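Local coordinates for fatty acid-binding protein 2 (Manduca sexta, PDB 1MDC) that binds fatty acids one to one inside a beta-barrel and is a cytoplasmic lipid-transport protein, at residues Val91-Lys96 with Ala102-Glu107; Asp72-Gly75 with Ser79-Ser82. One frame throughout, in Å; residues are numbered along the deposited sequence.

How the contacts relate
Both contacts are antiparallel hairpins of the one beta-sheet that wraps into the barrel, and they follow each other along the chain: contact 2 joins strands 70-74 and 78-87, and contact 1 then joins strands 90-97 and 100-109. Their centres lie about 12 Å apart. Strands 78-87 and 90-97 are neighbours, so the two hairpins sit edge to edge in the sheet, stitched by the backbone pair K96 with K81 and, between side chains, by a probable hydrogen bond between H93 NE2 and S82 OG. Each contact also touches the bound palmitic acid, through V95, A102 and K106 in contact 1 and I74 in contact 2, so together they form part of the wall of the lipid cavity.

Contact 1: Val91-Lys96 with Ala102-Glu107; sequences VTHVVK and ATFKKE. With SO4 (sulfate ion), chain B.
F104 packs against both H93 and V95 on the inner side of this hairpin. Its CG lies anti to its carbonyl carbon (chi1 -52°), which sends the ring along the sheet until V95 CG1 meets CE2 at the ring edge, 3.5 Å away. The H93 ring runs beside it, pointing the same way with planes at 59°, an oblique aromatic pair with F104 CE2 over one imidazole face. The backbones pair too, H93 N reaching F104 O at 2.9 Å.

V91 and K106 pair likewise, each backbone N hydrogen-bonded to the other's carbonyl oxygen. K106 CB lies 3.2 Å from V91 O, and its chain bends at chi3 (57°) toward a sulfate ion, probably from the crystallisation liquor. K106 NZ grips sulfate O1 at 2.7 Å and O2 at 2.8 Å; it also approaches OE1 of hexadecanoate-binding Q40, unusually closely for a hydrogen bond, so that pair is doubtful. H93 ND1 gives a nearly straight bond to sulfate O3 in the ring plane, while NE2 is held by S82; Y84 OH is also hydrogen-bonded to the sulfate. Polar groups beside apolar ones, with palmitic acid touching V95, A102 and K106, mark the interior wall of a fatty acid-binding protein barrel.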
# COMPACT_ATOMS: atom_id res chain seq x y z
N VAL A 91 0.23 2.09 10.34
CA VAL A 91 0.91 2.93 9.36
C VAL A 91 -0.18 3.36 8.38
O VAL A 91 -0.84 2.48 7.84
CB VAL A 91 1.93 2.05 8.62
CG1 VAL A 91 2.61 2.92 7.55
CG2 VAL A 91 3.02 1.64 9.65
N THR A 92 -0.41 4.67 8.16
CA THR A 92 -1.46 5.10 7.25
C THR A 92 -0.81 5.76 6.08
O THR A 92 -0.00 6.65 6.26
CB THR A 92 -2.32 6.15 7.95
OG1 THR A 92 -2.87 5.55 9.12
CG2 THR A 92 -3.49 6.59 7.11
N HIS A 93 -1.15 5.32 4.90
CA HIS A 93 -0.58 5.91 3.71
C HIS A 93 -1.67 6.62 2.97
O HIS A 93 -2.61 5.96 2.57
CB HIS A 93 -0.18 4.72 2.83
CG HIS A 93 0.59 5.01 1.59
ND1 HIS A 93 1.10 3.94 0.74
CD2 HIS A 93 0.92 6.19 1.06
CE1 HIS A 93 1.75 4.56 -0.23
NE2 HIS A 93 1.65 5.87 -0.11
N VAL A 94 -1.55 7.94 2.82
CA VAL A 94 -2.57 8.71 2.12
C VAL A 94 -1.99 8.98 0.76
O VAL A 94 -0.83 9.39 0.71
CB VAL A 94 -2.92 10.03 2.78
CG1 VAL A 94 -4.00 10.80 1.97
CG2 VAL A 94 -3.28 9.82 4.24
N VAL A 95 -2.75 8.75 -0.31
CA VAL A 95 -2.14 9.02 -1.61
C VAL A 95 -3.04 9.92 -2.40
O VAL A 95 -4.24 9.72 -2.36
CB VAL A 95 -1.82 7.75 -2.41
CG1 VAL A 95 -0.94 6.77 -1.62
CG2 VAL A 95 -3.10 7.06 -2.74
N LYS A 96 -2.46 10.90 -3.10
CA LYS A 96 -3.27 11.83 -3.91
C LYS A 96 -2.87 11.68 -5.36
O LYS A 96 -1.71 11.84 -5.69
CB LYS A 96 -3.17 13.35 -3.44
CG LYS A 96 -3.72 14.40 -4.41
CD LYS A 96 -4.94 13.95 -5.16
CE LYS A 96 -5.32 15.05 -6.10
NZ LYS A 96 -6.64 14.85 -6.65
N ALA A 102 -6.82 8.34 -1.90
CA ALA A 102 -7.13 7.04 -1.36
C ALA A 102 -6.35 6.92 -0.05
O ALA A 102 -5.31 7.59 0.13
CB ALA A 102 -6.70 5.91 -2.26
N THR A 103 -6.87 6.08 0.86
CA THR A 103 -6.24 5.85 2.16
C THR A 103 -5.98 4.38 2.33
O THR A 103 -6.86 3.56 2.12
CB THR A 103 -7.19 6.36 3.30
OG1 THR A 103 -7.25 7.76 3.17
CG2 THR A 103 -6.62 6.07 4.66
N PHE A 104 -4.78 4.01 2.69
CA PHE A 104 -4.46 2.61 2.90
C PHE A 104 -4.04 2.54 4.37
O PHE A 104 -2.97 3.04 4.72
CB PHE A 104 -3.28 2.12 2.05
CG PHE A 104 -3.44 2.44 0.58
CD1 PHE A 104 -4.27 1.74 -0.22
CD2 PHE A 104 -2.67 3.49 0.03
CE1 PHE A 104 -4.39 2.07 -1.59
CE2 PHE A 104 -2.76 3.82 -1.32
CZ PHE A 104 -3.64 3.11 -2.11
N LYS A 105 -4.90 1.97 5.23
CA LYS A 105 -4.65 1.84 6.68
C LYS A 105 -4.00 0.48 6.92
O LYS A 105 -4.63 -0.57 6.72
CB LYS A 105 -5.94 2.12 7.48
CG LYS A 105 -5.74 2.26 9.02
CD LYS A 105 -7.11 2.38 9.73
CE LYS A 105 -7.31 1.89 11.19
NZ LYS A 105 -7.97 2.89 12.06
N LYS A 106 -2.72 0.48 7.33
CA LYS A 106 -2.00 -0.77 7.55
C LYS A 106 -1.87 -1.06 9.03
O LYS A 106 -1.20 -0.34 9.73
CB LYS A 106 -0.63 -0.61 6.94
CG LYS A 106 -0.70 -0.05 5.53
CD LYS A 106 0.63 0.14 4.76
CE LYS A 106 1.50 -1.08 4.58
NZ LYS A 106 2.79 -0.74 3.91
N GLU A 107 -2.52 -2.11 9.49
CA GLU A 107 -2.48 -2.47 10.89
C GLU A 107 -1.72 -3.75 11.12
O GLU A 107 -2.09 -4.80 10.62
CB GLU A 107 -3.92 -2.59 11.44
CG GLU A 107 -4.70 -1.26 11.47
CD GLU A 107 -6.12 -1.48 11.93
OE1 GLU A 107 -6.98 -1.97 11.22
OE2 GLU A 107 -6.33 -1.19 13.18
S SO4 B . 2.09 0.63 0.96
O1 SO4 B . 2.84 1.26 2.05
O2 SO4 B . 1.94 -0.79 1.23
O3 SO4 B . 0.74 1.19 0.85
O4 SO4 B . 2.85 0.81 -0.31

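Contact 2: Asp72-Gly75 with Ser79-Ser82; sequences DVIG and SVKS
D72 and S82 make the polar side-chain link of this hairpin. S82 OG donates to D72 OD2 over 2.6 Å, a short bond that uses the anti lone pair of the carboxylate, the one turned away from OD1. The aspartate gets there because its CG stands anti to the backbone N (chi1 -165°), and the serine hydroxyl comes across from the next inward-facing position beyond V80. OD1 turns back on its own strand and takes a weak bond from V73 N.

Beneath this link the backbone is closed at D72 and V80, a hydrogen-bonded pair: D72 N reaches V80 O at 2.8 Å, and V80 N reaches D72 O at 2.9 Å. On the same side V80 CG2 lies 4.0 Å from D72 CB and equally far from I74 CG1. I74 and V80 cross at about a right angle, and I74 also touches the palmitic acid. This is the closely fitted half of the contact.

The other side is much looser. V73 and S79 are a non-hydrogen-bonded pair whose side chains are exposed and do not meet, although S79 CA still makes a CA-H...O contact with D72 O at 3.6 Å. K81 is turned away from strand 72-74, and its NZ forms a salt bridge with D71. The short segments 72-74 and 79-82 run at 115° to each other, far from a flat antiparallel ladder, and pairing ends before G75.

S82 OG is also hydrogen-bonded to H93 NE2, which makes it the middle of a chain running from D72 through S82 to H93. Through that relay the carboxylate may favour a protonated imidazole, in keeping with an anion bound at H93 ND1.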
# COMPACT_ATOMS: atom_id res chain seq x y z
N ASP A 72 5.81 10.27 -5.69
CA ASP A 72 6.04 8.83 -5.71
C ASP A 72 5.36 8.09 -6.88
O ASP A 72 4.57 8.67 -7.61
CB ASP A 72 5.39 8.35 -4.36
CG ASP A 72 5.68 6.96 -3.77
OD1 ASP A 72 6.71 6.34 -4.25
OD2 ASP A 72 4.97 6.48 -2.91
N VAL A 73 5.71 6.82 -7.04
CA VAL A 73 5.16 5.96 -8.08
C VAL A 73 4.80 4.65 -7.40
O VAL A 73 5.66 4.01 -6.80
CB VAL A 73 6.15 5.71 -9.19
CG1 VAL A 73 5.43 4.83 -10.21
CG2 VAL A 73 6.60 7.01 -9.83
N ILE A 74 3.53 4.27 -7.46
CA ILE A 74 3.07 3.04 -6.83
C ILE A 74 2.24 2.17 -7.77
O ILE A 74 1.89 2.57 -8.90
CB ILE A 74 2.20 3.40 -5.61
CG1 ILE A 74 1.00 4.19 -6.05
CG2 ILE A 74 3.00 4.23 -4.56
CD1 ILE A 74 -0.11 4.14 -4.99
N GLY A 75 1.91 0.97 -7.32
CA GLY A 75 1.11 0.11 -8.17
C GLY A 75 1.84 -0.25 -9.43
O GLY A 75 2.99 -0.66 -9.41
N SER A 79 1.52 7.66 -10.89
CA SER A 79 2.18 8.82 -10.27
C SER A 79 1.33 9.42 -9.19
O SER A 79 0.20 9.77 -9.45
CB SER A 79 2.44 9.98 -11.26
OG SER A 79 3.26 9.44 -12.32
N VAL A 80 1.85 9.54 -7.99
CA VAL A 80 1.03 10.15 -6.95
C VAL A 80 1.88 10.97 -5.98
O VAL A 80 3.10 11.04 -6.10
CB VAL A 80 0.38 9.00 -6.09
CG1 VAL A 80 -0.47 8.09 -7.01
CG2 VAL A 80 1.48 8.15 -5.37
N LYS A 81 1.22 11.60 -5.02
CA LYS A 81 1.87 12.35 -3.99
C LYS A 81 1.58 11.39 -2.80
O LYS A 81 0.41 11.10 -2.54
CB LYS A 81 1.26 13.67 -3.67
CG LYS A 81 2.14 14.44 -2.76
CD LYS A 81 3.27 15.06 -3.53
CE LYS A 81 3.20 16.56 -3.50
NZ LYS A 81 3.99 17.15 -4.56
N SER A 82 2.58 10.85 -2.09
CA SER A 82 2.26 9.94 -0.98
C SER A 82 2.61 10.59 0.35
O SER A 82 3.46 11.47 0.40
CB SER A 82 3.19 8.64 -1.04
OG SER A 82 2.88 7.68 -1.99